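PDB 5UX5: BIFUNCTIONAL PROTEIN Proline utilization A (PutA) from Corynebacterium freiburgense, which probably oxidises proline to glutamate in two steps, using an FAD-dependent proline dehydrogenase and an NAD-dependent aldehyde dehydrogenase joined in one chain. Local coordinates for residues 564-567 and 568-572; 709-712 and 713-716; 738-741 and 742-746; 947-950 and 951-955. All coordinates share one frame; numbering follows the deposited sequence.

Contact 1 (564-567 and 568-572); sequences ARYY and ARCAN
Tyr566 and Cys570, one helical turn apart, form a sulfur-aromatic contact on helix 550-574 of the aldehyde dehydrogenase part, and they illustrate how an α-helix can present a close-packed side and a looser one within a few residues. Cys570 SG sits over one face of the Tyr566 ring, 4.1 Å from its centroid and 25° off the normal, displaced toward the rim so that its nearest ring atom is Tyr566 CE2. The ring stands there because CG of Tyr566 is anti to the backbone N (chi1 -175°), which swings it along the helix toward the following turn. Tyr567 CE1 lies in the plane of the Tyr566 ring at its edge, and outside the pair Val882 and Pro904 pack on Tyr566.

The tight side faces two other helices. Ala564 and Ala568 rest against helix 517-533, while Tyr567 and Ala571 lean on helix 599-611. Tyr567 also lies nearly parallel to Phe563 and Tyr906, and its hydroxyl is bonded to Gly902 N.

On the solvent side the packing is more open in character, and Arg569 is exposed. The Arg569 chain bends at chi3 and brings NH2 to 3.9 Å from Tyr566 CE1, but guanidinium and ring planes stand 52° apart, so this is no stack. The charged group finds its firmer partners in Gln883 OE1 and, through a cation-pi contact, in Phe467. Beneath both sides runs ordinary helical bonding, in which Cys570 N donates to Tyr566 O at 2.9 Å, the donor lying in the carbonyl plane.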
loop_
_atom_site.group_PDB
_atom_site.type_symbol
_atom_site.label_atom_id
_atom_site.label_comp_id
_atom_site.label_asym_id
_atom_site.label_seq_id
_atom_site.Cartn_x
_atom_site.Cartn_y
_atom_site.Cartn_z
ATOM N N ALA A 564 7.370 -17.828 -2.111
ATOM C CA ALA A 564 7.592 -19.104 -2.784
ATOM C C ALA A 564 8.095 -18.899 -4.208
ATOM O O ALA A 564 9.052 -19.549 -4.634
ATOM C CB ALA A 564 6.316 -19.939 -2.778
ATOM N N ARG A 565 7.474 -17.989 -4.960
ATOM C CA ARG A 565 7.887 -17.777 -6.348
ATOM C C ARG A 565 9.233 -17.066 -6.435
ATOM O O ARG A 565 10.103 -17.470 -7.215
ATOM C CB ARG A 565 6.818 -16.985 -7.101
ATOM C CG ARG A 565 5.545 -17.771 -7.308
ATOM C CD ARG A 565 4.782 -17.326 -8.554
ATOM N NE ARG A 565 3.353 -17.320 -8.255
ATOM C CZ ARG A 565 2.577 -18.395 -8.262
ATOM N NH1 ARG A 565 1.301 -18.266 -7.923
ATOM N NH2 ARG A 565 3.075 -19.587 -8.617
ATOM N N TYR A 566 9.439 -16.039 -5.615
ATOM C CA TYR A 566 10.699 -15.307 -5.639
ATOM C C TYR A 566 11.871 -16.208 -5.255
ATOM O O TYR A 566 12.888 -16.242 -5.954
ATOM C CB TYR A 566 10.627 -14.106 -4.707
ATOM C CG TYR A 566 11.850 -13.235 -4.783
ATOM C CD1 TYR A 566 12.095 -12.501 -5.914
ATOM C CD2 TYR A 566 12.757 -13.133 -3.725
ATOM C CE1 TYR A 566 13.195 -11.688 -6.026
ATOM C CE2 TYR A 566 13.892 -12.290 -3.826
ATOM C CZ TYR A 566 14.100 -11.578 -4.987
ATOM O OH TYR A 566 15.178 -10.737 -5.172
ATOM N N TYR A 567 11.757 -16.939 -4.137
ATOM C CA TYR A 567 12.886 -17.763 -3.708
ATOM C C TYR A 567 13.094 -18.938 -4.644
ATOM O O TYR A 567 14.217 -19.444 -4.747
ATOM C CB TYR A 567 12.731 -18.245 -2.258
ATOM C CG TYR A 567 12.771 -17.122 -1.210
ATOM C CD1 TYR A 567 13.557 -15.987 -1.392
ATOM C CD2 TYR A 567 12.003 -17.195 -0.050
ATOM C CE1 TYR A 567 13.575 -14.959 -0.442
ATOM C CE2 TYR A 567 12.028 -16.170 0.911
ATOM C CZ TYR A 567 12.818 -15.054 0.707
ATOM O OH TYR A 567 12.839 -14.029 1.647
ATOM N N ALA A 568 12.042 -19.372 -5.346
ATOM C CA ALA A 568 12.229 -20.348 -6.423
ATOM C C ALA A 568 13.151 -19.802 -7.514
ATOM O O ALA A 568 14.106 -20.470 -7.925
ATOM C CB ALA A 568 10.885 -20.756 -7.008
ATOM N N ARG A 569 12.878 -18.585 -7.998
ATOM C CA ARG A 569 13.763 -17.958 -8.975
ATOM C C ARG A 569 15.169 -17.806 -8.417
ATOM O O ARG A 569 16.147 -18.048 -9.129
ATOM C CB ARG A 569 13.227 -16.586 -9.407
ATOM C CG ARG A 569 12.456 -16.548 -10.726
ATOM C CD ARG A 569 11.894 -15.126 -10.988
ATOM N NE ARG A 569 12.738 -14.072 -10.393
ATOM C CZ ARG A 569 12.558 -12.753 -10.534
ATOM N NH1 ARG A 569 11.552 -12.264 -11.265
ATOM N NH2 ARG A 569 13.408 -11.919 -9.933
ATOM N N CYS A 570 15.293 -17.414 -7.143
ATOM C CA CYS A 570 16.618 -17.236 -6.549
ATOM C C CYS A 570 17.391 -18.540 -6.522
ATOM O O CYS A 570 18.612 -18.554 -6.701
ATOM C CB CYS A 570 16.506 -16.689 -5.135
ATOM S SG CYS A 570 16.168 -14.993 -5.090
ATOM N N ALA A 571 16.698 -19.641 -6.258
ATOM C CA ALA A 571 17.371 -20.921 -6.177
ATOM C C ALA A 571 18.042 -21.255 -7.502
ATOM O O ALA A 571 19.191 -21.725 -7.535
ATOM C CB ALA A 571 16.371 -21.998 -5.767
ATOM N N ASN A 572 17.357 -20.992 -8.612
ATOM C CA ASN A 572 18.017 -21.134 -9.904
ATOM C C ASN A 572 19.202 -20.183 -10.044
ATOM O O ASN A 572 20.239 -20.558 -10.591
ATOM C CB ASN A 572 17.001 -20.979 -11.031
ATOM C CG ASN A 572 16.180 -22.236 -11.199
ATOM O OD1 ASN A 572 15.007 -22.289 -10.862
ATOM N ND2 ASN A 572 16.826 -23.282 -11.697
#

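Contact 2 (709-712 and 713-716); sequences AVAD and VYKS
Val710, Ala711 and Asp712 meet Tyr714, Lys715 and Ser716 along helix 706-718, the crossover helix between parallel strands 696-700 and 728-734. Among the polar interactions, the backbone repeats the i to i+4 pattern, with Val713 N donating to Ala709 O at 2.7 Å and Tyr714 N to Val710 O at 2.8 Å. Ser716 adds a second bond to its own turn: its OG, set beside the backbone N (chi1 -68°), donates to Asp712 O at 2.9 Å, while Ser716 N reaches the same oxygen at 3.0 Å from the opposite face of the carbonyl plane.

Apolar contacts come next. Val710 CG1 is within 4.1 Å of Tyr714 CD2, the side chains crossing at a slant, and Ala711 CA is 3.6 Å from Tyr714 CE2. The Tyr714 ring has Ala711 O over one face and Val710 O at its edge, near its plane. Methylenes of Lys715 run back along Ala711 O, CG lying above a face of the Tyr714 ring. Helix 740-750 packs on Val710 and Tyr714, and Val713 packs on Ile698 and Val731 of the two strands.

Charges play a lesser part. Lys715 NZ, 3.5 Å from Ala711 CB, stays 5.3 Å from Asp712 OD1, too far for a salt bridge, and Asp712 OD2 is bonded instead to His852 NE2. Because the buried Ser716 OG donates to Asp712 O and accepts from Ile877 N, its rotation is probably limited and the helix is tied to a neighbouring segment.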
loop_
_atom_site.group_PDB
_atom_site.type_symbol
_atom_site.label_atom_id
_atom_site.label_comp_id
_atom_site.label_asym_id
_atom_site.label_seq_id
_atom_site.Cartn_x
_atom_site.Cartn_y
_atom_site.Cartn_z
ATOM N N ALA A 709 0.602 13.299 3.706
ATOM C CA ALA A 709 1.437 12.919 4.842
ATOM C C ALA A 709 0.600 12.338 5.971
ATOM O O ALA A 709 0.918 11.260 6.487
ATOM C CB ALA A 709 2.243 14.108 5.339
ATOM N N VAL A 710 -0.524 12.991 6.311
ATOM C CA VAL A 710 -1.390 12.486 7.382
ATOM C C VAL A 710 -1.878 11.074 7.069
ATOM O O VAL A 710 -1.861 10.185 7.929
ATOM C CB VAL A 710 -2.580 13.431 7.624
ATOM C CG1 VAL A 710 -3.695 12.681 8.344
ATOM C CG2 VAL A 710 -2.162 14.636 8.432
ATOM N N ALA A 711 -2.371 10.856 5.851
ATOM C CA ALA A 711 -2.829 9.515 5.479
ATOM C C ALA A 711 -1.717 8.467 5.602
ATOM O O ALA A 711 -1.962 7.341 6.047
ATOM C CB ALA A 711 -3.379 9.528 4.054
ATOM N N ASP A 712 -0.488 8.808 5.218
ATOM C CA ASP A 712 0.561 7.806 5.342
ATOM C C ASP A 712 1.050 7.691 6.769
ATOM O O ASP A 712 1.385 6.589 7.204
ATOM C CB ASP A 712 1.730 8.105 4.406
ATOM C CG ASP A 712 1.386 7.842 2.958
ATOM O OD1 ASP A 712 0.626 6.892 2.666
ATOM O OD2 ASP A 712 1.861 8.609 2.107
ATOM N N VAL A 713 1.068 8.788 7.525
ATOM C CA VAL A 713 1.483 8.671 8.916
ATOM C C VAL A 713 0.487 7.834 9.710
ATOM O O VAL A 713 0.874 6.895 10.415
ATOM C CB VAL A 713 1.665 10.040 9.561
ATOM C CG1 VAL A 713 1.775 9.804 11.012
ATOM C CG2 VAL A 713 2.894 10.746 9.006
ATOM N N TYR A 714 -0.814 8.108 9.568
ATOM C CA TYR A 714 -1.745 7.415 10.453
ATOM C C TYR A 714 -1.906 5.959 10.047
ATOM O O TYR A 714 -1.963 5.081 10.912
ATOM C CB TYR A 714 -3.107 8.160 10.555
ATOM C CG TYR A 714 -4.210 7.796 9.559
ATOM C CD1 TYR A 714 -4.959 6.640 9.708
ATOM C CD2 TYR A 714 -4.526 8.647 8.503
ATOM C CE1 TYR A 714 -5.933 6.303 8.798
ATOM C CE2 TYR A 714 -5.515 8.329 7.598
ATOM C CZ TYR A 714 -6.224 7.152 7.749
ATOM O OH TYR A 714 -7.229 6.813 6.849
ATOM N N LYS A 715 -1.904 5.671 8.751
ATOM C CA LYS A 715 -1.964 4.277 8.327
ATOM C C LYS A 715 -0.715 3.501 8.725
ATOM O O LYS A 715 -0.814 2.310 9.015
ATOM C CB LYS A 715 -2.145 4.180 6.821
ATOM C CG LYS A 715 -3.481 4.707 6.344
ATOM C CD LYS A 715 -3.721 4.567 4.837
ATOM C CE LYS A 715 -4.939 5.389 4.429
ATOM N NZ LYS A 715 -4.600 6.290 3.297
ATOM N N SER A 716 0.462 4.149 8.766
ATOM C CA SER A 716 1.693 3.453 9.153
ATOM C C SER A 716 1.801 3.264 10.657
ATOM O O SER A 716 2.452 2.307 11.111
ATOM C CB SER A 716 2.940 4.200 8.673
ATOM O OG SER A 716 3.075 4.190 7.265
#

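Contact 3 (738-741 and 742-746); sequences GRFT and DQLID
Arg739 and Gln743 meet four residues apart near the N-terminal end of helix 740-750, an α-helix of the aldehyde dehydrogenase part, and show how backbone carbonyls and a few side chains there find their partners. Three backbone acceptors are satisfied in the i to i+4 manner. Arg739 O takes Gln743 N at 3.0 Å with a nearly linear N-H...O angle of 170°, Phe740 O takes Leu744 N at 2.8 Å, and Thr741 O takes Ile745 N at 2.9 Å.

Several side-chain ends find partners beyond the turn. The Arg739 and Gln743 chains approach through carbon, CB of Arg739 to CG of Gln743 at 4.4 Å, and their polar ends share one carboxylate: Asp707 receives Arg739 NH2 in a salt bridge through OD2 and Gln743 NE2 through OD1. A bend at chi2 (-89°) turns the amide of Gln743 aside from an extended course, and its NE2 serves Ala160 O as well. Both carboxylate oxygens of Asp746 are bonded to backbone N atoms, of Gly165 and Glu166, at the beginning of helix 164-178. Ala160 and that helix belong to the proline dehydrogenase part, so this turn touches it.

Apolar groups complete the contact. Phe740 and Leu744 run abreast in the same direction, with Phe740 CE2 at 4.0 Å from Leu744 CD2. On the flank touching Leu788, Thr741 CG2 stands 4.3 Å from Ile745 CD1.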
loop_
_atom_site.group_PDB
_atom_site.type_symbol
_atom_site.label_atom_id
_atom_site.label_comp_id
_atom_site.label_asym_id
_atom_site.label_seq_id
_atom_site.Cartn_x
_atom_site.Cartn_y
_atom_site.Cartn_z
ATOM N N GLY A 738 1.378 23.374 9.358
ATOM C CA GLY A 738 0.020 23.795 9.009
ATOM C C GLY A 738 -1.083 22.819 9.382
ATOM O O GLY A 738 -1.299 22.479 10.552
ATOM N N ARG A 739 -1.858 22.404 8.392
ATOM C CA ARG A 739 -3.044 21.623 8.717
ATOM C C ARG A 739 -2.721 20.210 9.205
ATOM O O ARG A 739 -3.636 19.524 9.680
ATOM C CB ARG A 739 -3.961 21.576 7.496
ATOM C CG ARG A 739 -4.009 22.903 6.739
ATOM C CD ARG A 739 -5.141 22.922 5.718
ATOM N NE ARG A 739 -5.254 21.652 5.005
ATOM C CZ ARG A 739 -4.460 21.298 4.001
ATOM N NH1 ARG A 739 -3.497 22.112 3.596
ATOM N NH2 ARG A 739 -4.625 20.141 3.393
ATOM N N PHE A 740 -1.446 19.797 9.150
ATOM C CA PHE A 740 -1.062 18.413 9.416
ATOM C C PHE A 740 -1.629 17.895 10.730
ATOM O O PHE A 740 -2.304 16.863 10.766
ATOM C CB PHE A 740 0.471 18.270 9.426
ATOM C CG PHE A 740 0.932 16.867 9.733
ATOM C CD1 PHE A 740 1.061 15.929 8.708
ATOM C CD2 PHE A 740 1.194 16.470 11.028
ATOM C CE1 PHE A 740 1.441 14.630 8.969
ATOM C CE2 PHE A 740 1.571 15.165 11.297
ATOM C CZ PHE A 740 1.694 14.242 10.256
ATOM N N THR A 741 -1.324 18.579 11.835
ATOM C CA THR A 741 -1.651 18.014 13.138
ATOM C C THR A 741 -3.160 17.922 13.343
ATOM O O THR A 741 -3.664 16.886 13.801
ATOM C CB THR A 741 -1.010 18.829 14.253
ATOM O OG1 THR A 741 0.318 19.221 13.863
ATOM C CG2 THR A 741 -0.951 17.972 15.516
ATOM N N ASP A 742 -3.900 18.983 13.000
ATOM C CA ASP A 742 -5.354 18.914 13.094
ATOM C C ASP A 742 -5.884 17.708 12.325
ATOM O O ASP A 742 -6.686 16.925 12.852
ATOM C CB ASP A 742 -5.998 20.186 12.547
ATOM C CG ASP A 742 -5.950 21.355 13.503
ATOM O OD1 ASP A 742 -5.882 21.181 14.756
ATOM O OD2 ASP A 742 -6.022 22.481 12.962
ATOM N N GLN A 743 -5.445 17.547 11.067
ATOM C CA GLN A 743 -5.945 16.454 10.230
ATOM C C GLN A 743 -5.553 15.087 10.779
ATOM O O GLN A 743 -6.357 14.145 10.738
ATOM C CB GLN A 743 -5.434 16.601 8.795
ATOM C CG GLN A 743 -6.026 17.785 8.050
ATOM C CD GLN A 743 -7.314 17.426 7.340
ATOM O OE1 GLN A 743 -8.348 17.226 7.981
ATOM N NE2 GLN A 743 -7.261 17.339 6.011
ATOM N N LEU A 744 -4.307 14.942 11.256
ATOM C CA LEU A 744 -3.886 13.688 11.873
ATOM C C LEU A 744 -4.768 13.346 13.060
ATOM O O LEU A 744 -5.195 12.197 13.220
ATOM C CB LEU A 744 -2.425 13.769 12.310
ATOM C CG LEU A 744 -1.940 12.612 13.193
ATOM C CD1 LEU A 744 -2.005 11.313 12.411
ATOM C CD2 LEU A 744 -0.543 12.857 13.751
ATOM N N ILE A 745 -5.069 14.341 13.890
ATOM C CA ILE A 745 -5.951 14.112 15.032
ATOM C C ILE A 745 -7.324 13.647 14.560
ATOM O O ILE A 745 -7.853 12.638 15.041
ATOM C CB ILE A 745 -6.036 15.380 15.902
ATOM C CG1 ILE A 745 -4.707 15.597 16.619
ATOM C CG2 ILE A 745 -7.183 15.304 16.890
ATOM C CD1 ILE A 745 -4.634 16.850 17.377
ATOM N N ASP A 746 -7.897 14.345 13.569
ATOM C CA ASP A 746 -9.213 13.974 13.054
ATOM C C ASP A 746 -9.207 12.551 12.498
ATOM O O ASP A 746 -10.111 11.749 12.769
ATOM C CB ASP A 746 -9.650 14.987 11.998
ATOM C CG ASP A 746 -11.108 14.808 11.572
ATOM O OD1 ASP A 746 -11.867 14.144 12.309
ATOM O OD2 ASP A 746 -11.508 15.351 10.512
#

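Contact 4 (947-950 and 951-955); sequences IAWR and TEFGV
The contact between Trp949 and Phe953-Gly954 is a local one, made where helix 936-953 ends in the C-terminal region of the chain, partly buried beside strand 1056-1064 and helix 984-997. Trp949 supplies the broad surface. With chi1 at -157° its indole leans over the last turn, onto Gly954. There Gly954 CA lies over the face of the five-membered ring in a CH-pi contact, 4.0 Å from the centroid and 18° off the normal. The six-membered ring meets Phe953 instead, CE3 of Trp949 touching Phe953 CB at 3.5 Å, and the two side chains run roughly at right angles. Farther out, Phe953 CE2 packs at 3.6 Å on Ala948 CB, while Tyr971 meets the phenyl ring edge-to-face.

The backbone explains why residues five apart can meet so closely: the helix widens here into a π-type turn. Ala948 O is held by two N-H groups, from Glu952 N at 2.9 Å and Phe953 N at 3.2 Å, which reach it from opposite faces of the carbonyl plane. Gly954 N then donates to Trp949 O at 3.0 Å, in the carbonyl plane and on a lone pair.

One residue earlier, Ile947 O also has two donors, since Thr951 adds its hydroxyl OG1, at 3.1 Å, to its backbone N. Arg950 stretches out to a salt bridge with Glu946, and Glu952 turns its carboxylate to the Tyr971 hydroxyl. Val955 CG2 touches Arg950 O at 3.7 Å.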
loop_
_atom_site.group_PDB
_atom_site.type_symbol
_atom_site.label_atom_id
_atom_site.label_comp_id
_atom_site.label_asym_id
_atom_site.label_seq_id
_atom_site.Cartn_x
_atom_site.Cartn_y
_atom_site.Cartn_z
ATOM N N ILE A 947 34.602 -6.962 -11.048
ATOM C CA ILE A 947 33.474 -7.499 -11.816
ATOM C C ILE A 947 32.203 -7.487 -10.984
ATOM O O ILE A 947 31.121 -7.138 -11.480
ATOM C CB ILE A 947 33.777 -8.916 -12.331
ATOM C CG1 ILE A 947 34.931 -8.916 -13.287
ATOM C CG2 ILE A 947 32.558 -9.538 -12.952
ATOM C CD1 ILE A 947 35.345 -10.317 -13.542
ATOM N N ALA A 948 32.300 -7.906 -9.729
ATOM C CA ALA A 948 31.130 -7.853 -8.856
ATOM C C ALA A 948 30.652 -6.418 -8.687
ATOM O O ALA A 948 29.451 -6.152 -8.714
ATOM C CB ALA A 948 31.451 -8.487 -7.499
ATOM N N TRP A 949 31.579 -5.471 -8.584
ATOM C CA TRP A 949 31.164 -4.086 -8.432
ATOM C C TRP A 949 30.442 -3.596 -9.683
ATOM O O TRP A 949 29.412 -2.924 -9.577
ATOM C CB TRP A 949 32.376 -3.212 -8.098
ATOM C CG TRP A 949 32.015 -1.932 -7.402
ATOM C CD1 TRP A 949 31.881 -0.701 -7.967
ATOM C CD2 TRP A 949 31.688 -1.776 -6.019
ATOM N NE1 TRP A 949 31.518 0.210 -7.030
ATOM C CE2 TRP A 949 31.388 -0.418 -5.817
ATOM C CE3 TRP A 949 31.623 -2.653 -4.926
ATOM C CZ2 TRP A 949 31.033 0.095 -4.566
ATOM C CZ3 TRP A 949 31.273 -2.140 -3.675
ATOM C CH2 TRP A 949 30.984 -0.779 -3.513
ATOM N N ARG A 950 30.939 -3.960 -10.872
ATOM C CA ARG A 950 30.272 -3.574 -12.114
ATOM C C ARG A 950 28.915 -4.248 -12.277
ATOM O O ARG A 950 27.988 -3.658 -12.845
ATOM C CB ARG A 950 31.133 -3.908 -13.322
ATOM C CG ARG A 950 32.412 -3.141 -13.431
ATOM C CD ARG A 950 33.109 -3.525 -14.693
ATOM N NE ARG A 950 34.451 -2.979 -14.721
ATOM C CZ ARG A 950 35.295 -3.128 -15.735
ATOM N NH1 ARG A 950 34.930 -3.791 -16.817
ATOM N NH2 ARG A 950 36.504 -2.610 -15.668
ATOM N N THR A 951 28.793 -5.499 -11.829
ATOM C CA THR A 951 27.596 -6.286 -12.099
ATOM C C THR A 951 26.457 -5.927 -11.157
ATOM O O THR A 951 25.317 -5.732 -11.595
ATOM C CB THR A 951 27.918 -7.769 -11.956
ATOM O OG1 THR A 951 28.717 -8.189 -13.075
ATOM C CG2 THR A 951 26.615 -8.575 -11.926
ATOM N N GLU A 952 26.770 -5.806 -9.865
ATOM C CA GLU A 952 25.788 -5.742 -8.796
ATOM C C GLU A 952 26.014 -4.539 -7.869
ATOM O O GLU A 952 25.199 -3.603 -7.838
ATOM C CB GLU A 952 25.839 -7.061 -8.009
ATOM C CG GLU A 952 24.780 -7.205 -6.900
ATOM C CD GLU A 952 23.433 -7.594 -7.456
ATOM O OE1 GLU A 952 23.287 -7.568 -8.702
ATOM O OE2 GLU A 952 22.513 -7.904 -6.670
ATOM N N PHE A 953 27.148 -4.523 -7.151
ATOM C CA PHE A 953 27.244 -3.702 -5.942
ATOM C C PHE A 953 27.263 -2.204 -6.227
ATOM O O PHE A 953 26.835 -1.419 -5.382
ATOM C CB PHE A 953 28.472 -4.122 -5.135
ATOM C CG PHE A 953 28.441 -5.562 -4.707
ATOM C CD1 PHE A 953 27.314 -6.075 -4.074
ATOM C CD2 PHE A 953 29.521 -6.401 -4.938
ATOM C CE1 PHE A 953 27.263 -7.392 -3.686
ATOM C CE2 PHE A 953 29.494 -7.717 -4.552
ATOM C CZ PHE A 953 28.365 -8.222 -3.927
ATOM N N GLY A 954 27.786 -1.783 -7.363
ATOM C CA GLY A 954 27.849 -0.395 -7.731
ATOM C C GLY A 954 26.627 0.117 -8.439
ATOM O O GLY A 954 26.634 1.255 -8.913
ATOM N N VAL A 955 25.592 -0.696 -8.578
ATOM C CA VAL A 955 24.394 -0.321 -9.323
ATOM C C VAL A 955 23.219 -0.120 -8.372
ATOM O O VAL A 955 23.011 -0.904 -7.437
ATOM C CB VAL A 955 24.025 -1.372 -10.383
ATOM C CG1 VAL A 955 22.888 -0.848 -11.213
ATOM C CG2 VAL A 955 25.239 -1.719 -11.252
#

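The four contacts follow one another along the chain, each within one helix or its end, yet they fall into two pairs in space. Contacts 2 and 3 touch, their centres about 11 Å apart: Ala709 CB lies 3.8 Å from Phe740 CE1, and helices 706-718 and 740-750 pack side by side near strand 728-734. Contacts 1 and 4 have centres about 21 Å apart and nearest atoms about 8 Å apart, without touching. Contacts 1 and 3, about 44 Å apart between centres, lie on opposite sides of the chain's centre. Contacts 1 to 3 belong to the aldehyde dehydrogenase part, contacts 2 and 3 lie against the proline dehydrogenase part, and contact 4 belongs to the C-terminal region.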